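Local coordinates for protein Sec-alkylsulfatase (Pseudomonas sp., PDB 4AXH) that hydrolyses (R)-secondary alkyl sulfates with strict inversion of configuration, giving (S)-alcohols and sulfate, as a zinc-dependent homodimeric enzyme, at residues 51-56 / 409-414; 121-126 / 137-142; 257-262 / 536-541; 571-576 / 597-602. All blocks are in the same frame, centred on the assembly; numbering follows the deposited sequence.

Contact 1. Residues 51-56 / 409-414; sequences NLPFAD and RKWYLR
Trp411 inserts its indole among Leu52, Pro53, Phe54 and Asp56. It meets Phe54 in an edge-to-face (T-shaped) pair. The indole edge points at the phenyl face, with ring planes at 76° and centroids 5.0 Å apart. Trp411 CH2 stands over the middle of the phenyl ring. Phe54 CG lies anti to its carbonyl carbon (chi1 -62°), which folds the ring back toward the tryptophan although the CB of Phe54 points away from it.

Pro53 lies over one face of the indole. Its CG makes a CH-pi contact, 4.2 Å from the centroid of the five-membered ring of Trp411. The same CG sits 3.4 Å from Arg409 O. Leu52 divides its two methyl groups. CD2 packs on Trp411 CZ3 at 3.7 Å, and CD1 rests over one face of the Arg414 guanidinium, off its centre. Asp56 OD2 lies at the indole edge, in the ring plane, 3.7 Å from Trp411 CD1.

No hydrogen bond crosses between the segments. Arg414 forms salt bridges to Glu513 and Asp408, and Arg107 makes a cation-pi contact with Trp411. Ser104 of helix 103-111 touches both Leu52 and Trp411. The result is a surface packing of Trp411 against Leu52, Pro53 and Phe54, joining the N-terminal loop between helices 39-48 and 58-64 to a short 3-10 turn of the alkylsulfatase dimerisation region.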
loop_
_atom_site.group_PDB
_atom_site.type_symbol
_atom_site.label_atom_id
_atom_site.label_comp_id
_atom_site.label_asym_id
_atom_site.label_seq_id
_atom_site.Cartn_x
_atom_site.Cartn_y
_atom_site.Cartn_z
ATOM N N ASN A 51 -16.187 26.774 19.068
ATOM C CA ASN A 51 -14.953 26.210 18.481
ATOM C C ASN A 51 -15.035 25.618 17.009
ATOM O O ASN A 51 -14.025 25.191 16.453
ATOM C CB ASN A 51 -14.078 25.388 19.493
ATOM C CG ASN A 51 -14.673 24.123 20.053
ATOM O OD1 ASN A 51 -15.017 24.030 21.244
ATOM N ND2 ASN A 51 -14.815 23.119 19.203
ATOM N N LEU A 52 -16.200 25.699 16.369
ATOM C CA LEU A 52 -16.438 25.317 14.963
ATOM C C LEU A 52 -17.334 26.412 14.293
ATOM O O LEU A 52 -18.128 27.008 15.018
ATOM C CB LEU A 52 -17.028 23.906 14.834
ATOM C CG LEU A 52 -16.226 22.945 13.929
ATOM C CD1 LEU A 52 -14.943 22.479 14.580
ATOM C CD2 LEU A 52 -17.008 21.748 13.584
ATOM N N PRO A 53 -17.198 26.752 12.982
ATOM C CA PRO A 53 -17.958 27.893 12.421
ATOM C C PRO A 53 -19.432 28.104 12.771
ATOM O O PRO A 53 -19.715 29.008 13.585
ATOM C CB PRO A 53 -17.651 27.859 10.932
ATOM C CG PRO A 53 -16.323 27.228 10.863
ATOM C CD PRO A 53 -16.282 26.188 11.971
ATOM N N PHE A 54 -20.362 27.342 12.174
ATOM C CA PHE A 54 -21.825 27.411 12.387
ATOM C C PHE A 54 -22.445 28.753 12.028
ATOM O O PHE A 54 -23.556 28.780 11.531
ATOM C CB PHE A 54 -22.252 26.926 13.775
ATOM C CG PHE A 54 -21.929 25.485 14.074
ATOM C CD1 PHE A 54 -22.664 24.449 13.489
ATOM C CD2 PHE A 54 -20.914 25.160 14.956
ATOM C CE1 PHE A 54 -22.358 23.112 13.774
ATOM C CE2 PHE A 54 -20.587 23.835 15.212
ATOM C CZ PHE A 54 -21.304 22.815 14.628
ATOM N N ALA A 55 -21.718 29.855 12.255
ATOM C CA ALA A 55 -22.110 31.215 11.915
ATOM C C ALA A 55 -21.777 31.490 10.433
ATOM O O ALA A 55 -22.223 32.505 9.873
ATOM C CB ALA A 55 -21.418 32.214 12.830
ATOM N N ASP A 56 -21.003 30.570 9.801
ATOM C CA ASP A 56 -20.710 30.632 8.371
ATOM C C ASP A 56 -21.721 29.706 7.672
ATOM O O ASP A 56 -21.760 28.496 7.927
ATOM C CB ASP A 56 -19.245 30.265 8.046
ATOM C CG ASP A 56 -18.932 30.297 6.566
ATOM O OD1 ASP A 56 -19.141 31.364 5.942
ATOM O OD2 ASP A 56 -18.525 29.229 6.015
ATOM N N ARG A 409 -10.323 25.553 10.254
ATOM C CA ARG A 409 -11.557 26.360 10.257
ATOM C C ARG A 409 -12.451 26.215 9.002
ATOM O O ARG A 409 -13.514 26.786 8.983
ATOM C CB ARG A 409 -11.302 27.817 10.677
ATOM C CG ARG A 409 -10.393 28.579 9.757
ATOM C CD ARG A 409 -10.359 30.044 10.106
ATOM N NE ARG A 409 -9.841 30.879 9.015
ATOM C CZ ARG A 409 -10.533 31.209 7.924
ATOM N NH1 ARG A 409 -11.754 30.722 7.729
ATOM N NH2 ARG A 409 -9.999 31.998 7.004
ATOM N N LYS A 410 -12.041 25.424 7.987
ATOM C CA LYS A 410 -12.825 25.199 6.764
ATOM C C LYS A 410 -13.785 23.997 6.870
ATOM O O LYS A 410 -13.363 22.888 7.224
ATOM C CB LYS A 410 -11.911 25.039 5.533
ATOM C CG LYS A 410 -10.848 26.134 5.368
ATOM C CD LYS A 410 -11.409 27.581 5.400
ATOM C CE LYS A 410 -10.317 28.610 5.380
ATOM N NZ LYS A 410 -9.816 28.867 4.013
ATOM N N TRP A 411 -15.085 24.227 6.571
ATOM C CA TRP A 411 -16.131 23.203 6.624
ATOM C C TRP A 411 -15.848 22.079 5.603
ATOM O O TRP A 411 -16.057 20.907 5.875
ATOM C CB TRP A 411 -17.521 23.826 6.319
ATOM C CG TRP A 411 -18.237 24.512 7.453
ATOM C CD1 TRP A 411 -18.687 25.808 7.482
ATOM C CD2 TRP A 411 -18.668 23.909 8.683
ATOM N NE1 TRP A 411 -19.345 26.052 8.668
ATOM C CE2 TRP A 411 -19.311 24.916 9.439
ATOM C CE3 TRP A 411 -18.527 22.623 9.243
ATOM C CZ2 TRP A 411 -19.843 24.671 10.697
ATOM C CZ3 TRP A 411 -19.042 22.386 10.502
ATOM C CH2 TRP A 411 -19.695 23.406 11.216
ATOM N N TYR A 412 -15.374 22.453 4.426
ATOM C CA TYR A 412 -15.096 21.568 3.313
ATOM C C TYR A 412 -13.817 20.717 3.430
ATOM O O TYR A 412 -13.479 19.964 2.504
ATOM C CB TYR A 412 -15.111 22.393 2.019
ATOM C CG TYR A 412 -14.156 23.573 1.966
ATOM C CD1 TYR A 412 -12.844 23.416 1.542
ATOM C CD2 TYR A 412 -14.593 24.852 2.247
ATOM C CE1 TYR A 412 -11.986 24.499 1.434
ATOM C CE2 TYR A 412 -13.747 25.946 2.132
ATOM C CZ TYR A 412 -12.448 25.767 1.719
ATOM O OH TYR A 412 -11.634 26.865 1.633
ATOM N N LEU A 413 -13.103 20.827 4.558
ATOM C CA LEU A 413 -11.865 20.093 4.841
ATOM C C LEU A 413 -12.023 19.156 6.024
ATOM O O LEU A 413 -11.084 18.429 6.338
ATOM C CB LEU A 413 -10.746 21.111 5.109
ATOM C CG LEU A 413 -9.730 21.430 4.006
ATOM C CD1 LEU A 413 -10.300 21.306 2.572
ATOM C CD2 LEU A 413 -9.158 22.742 4.237
ATOM N N ARG A 414 -13.214 19.137 6.665
ATOM C CA ARG A 414 -13.530 18.277 7.813
ATOM C C ARG A 414 -13.526 16.793 7.446
ATOM O O ARG A 414 -13.761 16.399 6.283
ATOM C CB ARG A 414 -14.891 18.652 8.458
ATOM C CG ARG A 414 -15.143 20.143 8.813
ATOM C CD ARG A 414 -14.173 20.707 9.824
ATOM N NE ARG A 414 -14.192 19.906 11.045
ATOM C CZ ARG A 414 -13.289 19.970 12.007
ATOM N NH1 ARG A 414 -12.242 20.784 11.895
ATOM N NH2 ARG A 414 -13.406 19.202 13.081
#

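Contact 2. Residues 121-126 / 137-142; sequences MPKLYQ and IIEGDS
Two groups of residues 137-142 approach the Tyr125 ring. Ile137 O lies at the ring edge, near its plane. The Glu139 carboxylate approaches obliquely, its plane turned 34° from the ring, with OE2 3.1 Å from Tyr125 CE1. This carboxylate has stronger partners outside the two segments: OE1 forms a salt bridge with Arg167, and OE2 is hydrogen-bonded to Tyr163. These bonds are likely to fix the acid beside the tyrosine.

The backbones run antiparallel. Tyr125 and Ile137 form a hydrogen-bonded pair. Tyr125 N donates to Ile137 O at 2.9 Å, nearly straight at 175°. The return bond from Ile137 N to Tyr125 O is also 2.9 Å long. Leu124 and Ile138 form the next, non-hydrogen-bonded pair. With CG anti to the backbone N (chi1 -165°), Leu124 lies alongside Ile138, pointing the same way, and its CD1 meets Ile138 CG1 at 3.7 Å. Beyond the strand pairing, Glu139 N donates to Lys123 O at 2.7 Å.

Lys123 is exposed. Its CB packs on Glu139 CB at 3.8 Å. Its extended chain carries NZ to a water 2.6 Å away, which makes a longer bond to Asp141 OD1. A type II turn from Met121 to Leu124 leads into the first strand. Strands 124-128 and 135-138 form a beta hairpin within the eight-stranded mixed sheet of the metallo-beta-lactamase fold.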
loop_
_atom_site.group_PDB
_atom_site.type_symbol
_atom_site.label_atom_id
_atom_site.label_comp_id
_atom_site.label_asym_id
_atom_site.label_seq_id
_atom_site.Cartn_x
_atom_site.Cartn_y
_atom_site.Cartn_z
ATOM N N MET A 121 -25.276 27.845 -14.471
ATOM C CA MET A 121 -25.212 28.918 -15.464
ATOM C C MET A 121 -26.270 28.576 -16.537
ATOM O O MET A 121 -26.619 27.400 -16.654
ATOM C CB MET A 121 -23.831 28.904 -16.138
ATOM C CG MET A 121 -22.762 29.361 -15.250
ATOM S SD MET A 121 -21.322 29.776 -16.165
ATOM C CE MET A 121 -20.410 30.573 -14.856
ATOM N N PRO A 122 -26.771 29.528 -17.363
ATOM C CA PRO A 122 -27.722 29.127 -18.422
ATOM C C PRO A 122 -27.039 28.110 -19.337
ATOM O O PRO A 122 -25.823 28.256 -19.564
ATOM C CB PRO A 122 -28.042 30.444 -19.134
ATOM C CG PRO A 122 -27.647 31.524 -18.147
ATOM C CD PRO A 122 -26.475 30.979 -17.425
ATOM N N LYS A 123 -27.793 27.017 -19.764
ATOM C CA LYS A 123 -27.309 25.885 -20.586
ATOM C C LYS A 123 -26.464 24.878 -19.742
ATOM O O LYS A 123 -25.879 23.955 -20.314
ATOM C CB LYS A 123 -26.463 26.354 -21.804
ATOM C CG LYS A 123 -27.202 27.023 -22.953
ATOM C CD LYS A 123 -26.198 27.369 -24.090
ATOM C CE LYS A 123 -26.871 27.681 -25.414
ATOM N NZ LYS A 123 -25.959 27.534 -26.582
ATOM N N LEU A 124 -26.386 25.061 -18.405
ATOM C CA LEU A 124 -25.573 24.233 -17.503
ATOM C C LEU A 124 -26.293 23.936 -16.191
ATOM O O LEU A 124 -26.470 24.823 -15.349
ATOM C CB LEU A 124 -24.223 24.905 -17.250
ATOM C CG LEU A 124 -23.140 24.048 -16.636
ATOM C CD1 LEU A 124 -22.603 23.061 -17.653
ATOM C CD2 LEU A 124 -21.999 24.905 -16.092
ATOM N N TYR A 125 -26.730 22.683 -16.044
ATOM C CA TYR A 125 -27.502 22.214 -14.908
ATOM C C TYR A 125 -26.851 21.020 -14.207
ATOM O O TYR A 125 -25.888 20.426 -14.705
ATOM C CB TYR A 125 -28.947 21.889 -15.327
ATOM C CG TYR A 125 -29.628 23.040 -16.031
ATOM C CD1 TYR A 125 -29.391 23.297 -17.380
ATOM C CD2 TYR A 125 -30.489 23.889 -15.350
ATOM C CE1 TYR A 125 -29.958 24.397 -18.015
ATOM C CE2 TYR A 125 -31.112 24.957 -15.997
ATOM C CZ TYR A 125 -30.832 25.215 -17.326
ATOM O OH TYR A 125 -31.409 26.287 -17.967
ATOM N N GLN A 126 -27.374 20.686 -13.026
ATOM C CA GLN A 126 -26.860 19.603 -12.235
ATOM C C GLN A 126 -27.993 18.954 -11.477
ATOM O O GLN A 126 -28.887 19.652 -10.979
ATOM C CB GLN A 126 -25.807 20.160 -11.277
ATOM C CG GLN A 126 -24.672 19.209 -10.960
ATOM C CD GLN A 126 -23.428 19.941 -10.504
ATOM O OE1 GLN A 126 -22.284 19.442 -10.926
ATOM N NE2 GLN A 126 -23.472 20.892 -9.710
ATOM N N ILE A 137 -25.469 18.266 -16.535
ATOM C CA ILE A 137 -26.133 18.342 -17.832
ATOM C C ILE A 137 -25.779 19.630 -18.561
ATOM O O ILE A 137 -26.235 20.693 -18.161
ATOM C CB ILE A 137 -27.665 18.121 -17.773
ATOM C CG1 ILE A 137 -28.007 16.811 -17.071
ATOM C CG2 ILE A 137 -28.238 18.148 -19.195
ATOM C CD1 ILE A 137 -29.274 16.831 -16.283
ATOM N N ILE A 138 -24.978 19.525 -19.623
ATOM C CA ILE A 138 -24.579 20.650 -20.477
ATOM C C ILE A 138 -25.531 20.638 -21.666
ATOM O O ILE A 138 -25.704 19.598 -22.313
ATOM C CB ILE A 138 -23.101 20.574 -20.968
ATOM C CG1 ILE A 138 -22.128 20.112 -19.886
ATOM C CG2 ILE A 138 -22.644 21.878 -21.585
ATOM C CD1 ILE A 138 -20.815 19.479 -20.460
ATOM N N GLU A 139 -26.139 21.791 -21.969
ATOM C CA GLU A 139 -27.043 21.904 -23.114
ATOM C C GLU A 139 -26.382 21.723 -24.492
ATOM O O GLU A 139 -26.183 20.573 -24.913
ATOM C CB GLU A 139 -28.038 23.047 -22.974
ATOM C CG GLU A 139 -29.170 22.560 -22.081
ATOM C CD GLU A 139 -30.136 23.522 -21.438
ATOM O OE1 GLU A 139 -30.181 24.711 -21.830
ATOM O OE2 GLU A 139 -30.937 23.045 -20.608
ATOM N N GLY A 140 -25.973 22.786 -25.150
ATOM C CA GLY A 140 -25.336 22.592 -26.449
ATOM C C GLY A 140 -26.290 22.689 -27.619
ATOM O O GLY A 140 -27.519 22.710 -27.434
ATOM N N ASP A 141 -25.707 22.742 -28.837
ATOM C CA ASP A 141 -26.383 22.929 -30.130
ATOM C C ASP A 141 -27.670 22.141 -30.383
ATOM O O ASP A 141 -28.746 22.751 -30.401
ATOM C CB ASP A 141 -25.389 22.879 -31.314
ATOM C CG ASP A 141 -24.367 24.016 -31.343
ATOM O OD1 ASP A 141 -24.605 25.064 -30.676
ATOM O OD2 ASP A 141 -23.362 23.890 -32.071
ATOM N N SER A 142 -27.570 20.802 -30.547
ATOM C CA SER A 142 -28.716 19.934 -30.845
ATOM C C SER A 142 -29.260 19.122 -29.659
ATOM O O SER A 142 -30.462 19.167 -29.394
ATOM C CB SER A 142 -28.415 19.028 -32.036
ATOM O OG SER A 142 -27.268 18.215 -31.842
HETATM O O HOH W 1 -24.321 25.667 -27.444
#

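Contact 3. Residues 257-262 / 536-541; sequences ATNTLV and DSRGKS
One hydrogen bond joins the segments, and it is weak: Ala257 N donates to Ser537 OG across 3.3 Å. The direction is good, at 171°. With chi1 at 179°, the Ser537 hydroxyl swings out to Ala257 N.

The remaining contacts include no further hydrogen bond. Thr258 CG2 packs obliquely on Lys540 CB at 3.6 Å, an apolar contact. Asn259 brings OD1 to within 3.2 Å of Ser541 CB. The same oxygen lies near the Arg538 guanidinium plane, at its edge, and touches Arg538 CD. The amide and guanidinium planes are steeply inclined, 69° apart.

The firmer polar bonds of Asn259 and Lys540 do not cross the contact. Asn259 ND2 donates to Thr151 O, and Lys540 NZ forms a salt bridge with Glu79.

This weakly bonded seam joins the metallo-beta-lactamase and C-terminal family regions. It brings Arg538, a further probable positive charge, to about 4 Å from sulfate-binding Arg323 between side chains, which may add to the positive potential there.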
loop_
_atom_site.group_PDB
_atom_site.type_symbol
_atom_site.label_atom_id
_atom_site.label_comp_id
_atom_site.label_asym_id
_atom_site.label_seq_id
_atom_site.Cartn_x
_atom_site.Cartn_y
_atom_site.Cartn_z
ATOM N N ALA A 257 -30.947 -1.951 -6.839
ATOM C CA ALA A 257 -30.875 -1.383 -8.177
ATOM C C ALA A 257 -29.945 -2.069 -9.179
ATOM O O ALA A 257 -29.273 -3.058 -8.851
ATOM C CB ALA A 257 -30.587 0.090 -8.077
ATOM N N THR A 258 -29.924 -1.556 -10.418
ATOM C CA THR A 258 -29.128 -2.167 -11.471
ATOM C C THR A 258 -27.893 -1.321 -11.839
ATOM O O THR A 258 -28.037 -0.131 -12.141
ATOM C CB THR A 258 -30.039 -2.471 -12.668
ATOM O OG1 THR A 258 -30.521 -1.230 -13.174
ATOM C CG2 THR A 258 -31.253 -3.311 -12.288
ATOM N N ASN A 259 -26.689 -1.946 -11.819
ATOM C CA ASN A 259 -25.431 -1.309 -12.201
ATOM C C ASN A 259 -25.024 -1.773 -13.610
ATOM O O ASN A 259 -25.014 -2.974 -13.929
ATOM C CB ASN A 259 -24.323 -1.586 -11.185
ATOM C CG ASN A 259 -24.707 -1.316 -9.751
ATOM O OD1 ASN A 259 -24.656 -2.202 -8.881
ATOM N ND2 ASN A 259 -25.150 -0.094 -9.479
ATOM N N THR A 260 -24.722 -0.791 -14.463
ATOM C CA THR A 260 -24.413 -1.000 -15.873
ATOM C C THR A 260 -23.011 -0.546 -16.234
ATOM O O THR A 260 -22.387 0.217 -15.497
ATOM C CB THR A 260 -25.480 -0.307 -16.780
ATOM O OG1 THR A 260 -25.207 1.092 -16.870
ATOM C CG2 THR A 260 -26.928 -0.573 -16.342
ATOM N N LEU A 261 -22.527 -1.013 -17.389
ATOM C CA LEU A 261 -21.225 -0.654 -17.919
ATOM C C LEU A 261 -21.328 -0.524 -19.421
ATOM O O LEU A 261 -21.425 -1.533 -20.102
ATOM C CB LEU A 261 -20.188 -1.716 -17.554
ATOM C CG LEU A 261 -18.796 -1.220 -17.241
ATOM C CD1 LEU A 261 -18.035 -2.249 -16.395
ATOM C CD2 LEU A 261 -18.044 -0.878 -18.486
ATOM N N VAL A 262 -21.369 0.698 -19.947
ATOM C CA VAL A 262 -21.351 0.875 -21.390
ATOM C C VAL A 262 -19.989 1.397 -21.834
ATOM O O VAL A 262 -19.570 2.483 -21.431
ATOM C CB VAL A 262 -22.604 1.422 -22.143
ATOM C CG1 VAL A 262 -23.859 1.459 -21.277
ATOM C CG2 VAL A 262 -22.340 2.732 -22.868
ATOM N N ASP A 536 -28.757 -8.328 -0.923
ATOM C CA ASP A 536 -27.803 -7.978 -2.011
ATOM C C ASP A 536 -28.420 -7.063 -3.129
ATOM O O ASP A 536 -29.442 -7.426 -3.711
ATOM C CB ASP A 536 -26.997 -9.204 -2.535
ATOM C CG ASP A 536 -27.008 -9.512 -4.023
ATOM O OD1 ASP A 536 -28.102 -9.794 -4.558
ATOM O OD2 ASP A 536 -25.908 -9.631 -4.616
ATOM N N SER A 537 -27.808 -5.874 -3.386
ATOM C CA SER A 537 -28.207 -4.876 -4.413
ATOM C C SER A 537 -27.459 -5.099 -5.747
ATOM O O SER A 537 -27.985 -4.761 -6.819
ATOM C CB SER A 537 -27.926 -3.452 -3.932
ATOM O OG SER A 537 -28.277 -2.466 -4.893
ATOM N N ARG A 538 -26.222 -5.648 -5.664
ATOM C CA ARG A 538 -25.359 -5.970 -6.805
ATOM C C ARG A 538 -25.844 -7.260 -7.524
ATOM O O ARG A 538 -25.198 -7.729 -8.472
ATOM C CB ARG A 538 -23.875 -6.062 -6.362
ATOM C CG ARG A 538 -22.865 -5.458 -7.346
ATOM C CD ARG A 538 -22.628 -3.970 -7.128
ATOM N NE ARG A 538 -21.449 -3.704 -6.302
ATOM C CZ ARG A 538 -21.091 -2.499 -5.866
ATOM N NH1 ARG A 538 -21.829 -1.433 -6.155
ATOM N NH2 ARG A 538 -19.992 -2.351 -5.136
ATOM N N GLY A 539 -26.983 -7.796 -7.058
ATOM C CA GLY A 539 -27.662 -8.969 -7.594
ATOM C C GLY A 539 -28.417 -8.648 -8.869
ATOM O O GLY A 539 -28.536 -9.504 -9.751
ATOM N N LYS A 540 -28.936 -7.404 -8.976
ATOM C CA LYS A 540 -29.605 -6.918 -10.184
ATOM C C LYS A 540 -28.549 -6.352 -11.167
ATOM O O LYS A 540 -28.827 -6.200 -12.359
ATOM C CB LYS A 540 -30.668 -5.875 -9.823
ATOM C CG LYS A 540 -32.026 -6.465 -9.497
ATOM C CD LYS A 540 -32.874 -5.477 -8.720
ATOM C CE LYS A 540 -34.288 -5.945 -8.511
ATOM N NZ LYS A 540 -34.394 -7.170 -7.677
ATOM N N SER A 541 -27.330 -6.081 -10.650
ATOM C CA SER A 541 -26.180 -5.559 -11.385
ATOM C C SER A 541 -25.475 -6.627 -12.226
ATOM O O SER A 541 -24.980 -7.618 -11.685
ATOM C CB SER A 541 -25.181 -4.944 -10.417
ATOM O OG SER A 541 -23.872 -4.895 -10.958
#

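Contact 4. Residues 571-576 / 597-602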
loop_
_atom_site.group_PDB
_atom_site.type_symbol
_atom_site.label_atom_id
_atom_site.label_comp_id
_atom_site.label_asym_id
_atom_site.label_seq_id
_atom_site.Cartn_x
_atom_site.Cartn_y
_atom_site.Cartn_z
ATOM N N THR A 571 -2.799 -29.698 -16.335
ATOM C CA THR A 571 -2.677 -28.538 -17.217
ATOM C C THR A 571 -3.905 -28.516 -18.100
ATOM O O THR A 571 -4.332 -29.564 -18.581
ATOM C CB THR A 571 -1.404 -28.599 -18.051
ATOM O OG1 THR A 571 -1.365 -29.853 -18.727
ATOM C CG2 THR A 571 -0.143 -28.404 -17.218
ATOM N N LEU A 572 -4.491 -27.336 -18.293
ATOM C CA LEU A 572 -5.717 -27.185 -19.066
ATOM C C LEU A 572 -5.586 -26.052 -20.068
ATOM O O LEU A 572 -5.481 -24.895 -19.665
ATOM C CB LEU A 572 -6.927 -26.906 -18.130
ATOM C CG LEU A 572 -7.220 -27.876 -16.952
ATOM C CD1 LEU A 572 -6.422 -27.496 -15.694
ATOM C CD2 LEU A 572 -8.701 -27.865 -16.599
ATOM N N ASN A 573 -5.590 -26.373 -21.371
ATOM C CA ASN A 573 -5.605 -25.360 -22.424
ATOM C C ASN A 573 -7.058 -24.947 -22.619
ATOM O O ASN A 573 -7.964 -25.775 -22.494
ATOM C CB ASN A 573 -5.041 -25.889 -23.735
ATOM C CG ASN A 573 -3.539 -25.879 -23.793
ATOM O OD1 ASN A 573 -2.858 -25.165 -23.045
ATOM N ND2 ASN A 573 -2.987 -26.653 -24.716
ATOM N N TRP A 574 -7.277 -23.658 -22.871
ATOM C CA TRP A 574 -8.586 -23.061 -23.102
ATOM C C TRP A 574 -8.479 -22.254 -24.387
ATOM O O TRP A 574 -7.513 -21.495 -24.564
ATOM C CB TRP A 574 -8.981 -22.156 -21.923
ATOM C CG TRP A 574 -9.302 -22.887 -20.658
ATOM C CD1 TRP A 574 -8.418 -23.441 -19.776
ATOM C CD2 TRP A 574 -10.605 -23.104 -20.109
ATOM N NE1 TRP A 574 -9.096 -24.038 -18.738
ATOM C CE2 TRP A 574 -10.439 -23.820 -18.900
ATOM C CE3 TRP A 574 -11.903 -22.745 -20.512
ATOM C CZ2 TRP A 574 -11.520 -24.198 -18.098
ATOM C CZ3 TRP A 574 -12.975 -23.130 -19.724
ATOM C CH2 TRP A 574 -12.779 -23.857 -18.537
ATOM N N VAL A 575 -9.429 -22.462 -25.312
ATOM C CA VAL A 575 -9.433 -21.771 -26.601
ATOM C C VAL A 575 -10.766 -21.155 -26.875
ATOM O O VAL A 575 -11.787 -21.839 -26.845
ATOM C CB VAL A 575 -8.766 -22.515 -27.806
ATOM C CG1 VAL A 575 -8.251 -23.913 -27.436
ATOM C CG2 VAL A 575 -9.646 -22.547 -29.055
ATOM N N PHE A 576 -10.759 -19.840 -27.065
ATOM C CA PHE A 576 -11.951 -19.041 -27.285
ATOM C C PHE A 576 -11.997 -18.547 -28.725
ATOM O O PHE A 576 -11.341 -17.563 -29.077
ATOM C CB PHE A 576 -12.000 -17.883 -26.271
ATOM C CG PHE A 576 -12.164 -18.304 -24.830
ATOM C CD1 PHE A 576 -11.054 -18.601 -24.044
ATOM C CD2 PHE A 576 -13.421 -18.360 -24.246
ATOM C CE1 PHE A 576 -11.203 -18.967 -22.700
ATOM C CE2 PHE A 576 -13.569 -18.725 -22.905
ATOM C CZ PHE A 576 -12.459 -19.028 -22.140
ATOM N N GLY A 597 -2.279 -16.003 -24.071
ATOM C CA GLY A 597 -1.671 -16.064 -25.402
ATOM C C GLY A 597 -0.814 -17.294 -25.659
ATOM O O GLY A 597 -0.201 -17.420 -26.725
ATOM N N SER A 598 -0.769 -18.212 -24.685
ATOM C CA SER A 598 0.017 -19.434 -24.773
ATOM C C SER A 598 -0.904 -20.659 -24.855
ATOM O O SER A 598 -2.120 -20.550 -24.661
ATOM C CB SER A 598 0.952 -19.529 -23.567
ATOM O OG SER A 598 1.910 -20.567 -23.681
ATOM N N LEU A 599 -0.314 -21.809 -25.204
ATOM C CA LEU A 599 -0.941 -23.126 -25.268
ATOM C C LEU A 599 0.130 -24.137 -24.877
ATOM O O LEU A 599 1.208 -24.162 -25.486
ATOM C CB LEU A 599 -1.489 -23.461 -26.673
ATOM C CG LEU A 599 -2.799 -22.815 -27.122
ATOM C CD1 LEU A 599 -2.950 -22.917 -28.623
ATOM C CD2 LEU A 599 -4.009 -23.431 -26.420
ATOM N N ASN A 600 -0.136 -24.941 -23.838
ATOM C CA ASN A 600 0.822 -25.958 -23.416
ATOM C C ASN A 600 0.798 -27.096 -24.435
ATOM O O ASN A 600 -0.282 -27.580 -24.783
ATOM C CB ASN A 600 0.535 -26.476 -22.014
ATOM C CG ASN A 600 1.735 -27.147 -21.405
ATOM O OD1 ASN A 600 2.026 -28.315 -21.674
ATOM N ND2 ASN A 600 2.495 -26.403 -20.617
ATOM N N PRO A 601 1.962 -27.501 -24.978
ATOM C CA PRO A 601 1.955 -28.575 -25.988
ATOM C C PRO A 601 1.573 -29.948 -25.428
ATOM O O PRO A 601 1.006 -30.762 -26.156
ATOM C CB PRO A 601 3.386 -28.554 -26.556
ATOM C CG PRO A 601 4.031 -27.305 -26.000
ATOM C CD PRO A 601 3.332 -27.024 -24.711
ATOM N N LYS A 602 1.847 -30.187 -24.137
ATOM C CA LYS A 602 1.555 -31.456 -23.478
ATOM C C LYS A 602 0.400 -31.295 -22.462
ATOM O O LYS A 602 0.440 -31.878 -21.379
ATOM C CB LYS A 602 2.852 -32.003 -22.833
ATOM C CG LYS A 602 2.931 -33.524 -22.694
ATOM C CD LYS A 602 3.791 -33.957 -21.483
ATOM C CE LYS A 602 2.976 -34.285 -20.240
ATOM N NZ LYS A 602 3.811 -34.712 -19.083
#
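Asn573 CG is anti to its carbonyl carbon (chi1 -81°), which aims the amide at the backbone of Asn600. Its chi2 of -20° turns the amide so that both ends are used. OD1 accepts from Asn600 N at 2.8 Å, in the carbonyl plane and on a lone pair. ND2 donates to Asn600 O at 2.9 Å, meeting that oxygen on a lone pair in its carbonyl plane. Two bonds to one residue fix the rotation of the amide and take up both the N-H and the C=O of Asn600.

Asn600 also binds its own segment. Its OD1 accepts from Lys602 N at 3.1 Å. This is an Asx turn, and it bends the chain just after the residue gripped by Asn573.

Leu599 adds an apolar contact. It crosses Asn573 at about a right angle, with CD2 3.6 Å from Asn573 CG and more distant from Val575 CG1. Thr571 faces Lys602 at the other end, where OG1 is 3.8 Å from Lys602 O.

Strand 570-576 lies between strands 581-588 and 605-609, and Asn573 bonds through its backbone to Val605 and Val607. Ser598 packs on Glu342 of the second subunit. The contact ties the connection between strands 591-596 and 605-609 to a central strand of the five-stranded sheet in the alkylsulfatase C-terminal region.

Contact 2 is the buried one, and contact 1 lies at the surface. Contacts 3 and 4 are partly buried. No two contacts touch. Contacts 2 and 3 both involve the metallo-beta-lactamase region, but 2 stays inside one hairpin while 3 bridges to the C-terminal region. Contact 4 lies wholly within that C-terminal region. Contacts 1 and 4 are farthest apart, their centres about 61 Å from each other. The chemistry differs accordingly: ring and apolar packing in 1, backbone pairing in 2, one weak bond in 3, and a two-bond amide grip in 4. Contact 3 comes nearest the sulfate site; in contact 1, the Arg414 side chain is about 9 Å from that of sulfate-binding Tyr417.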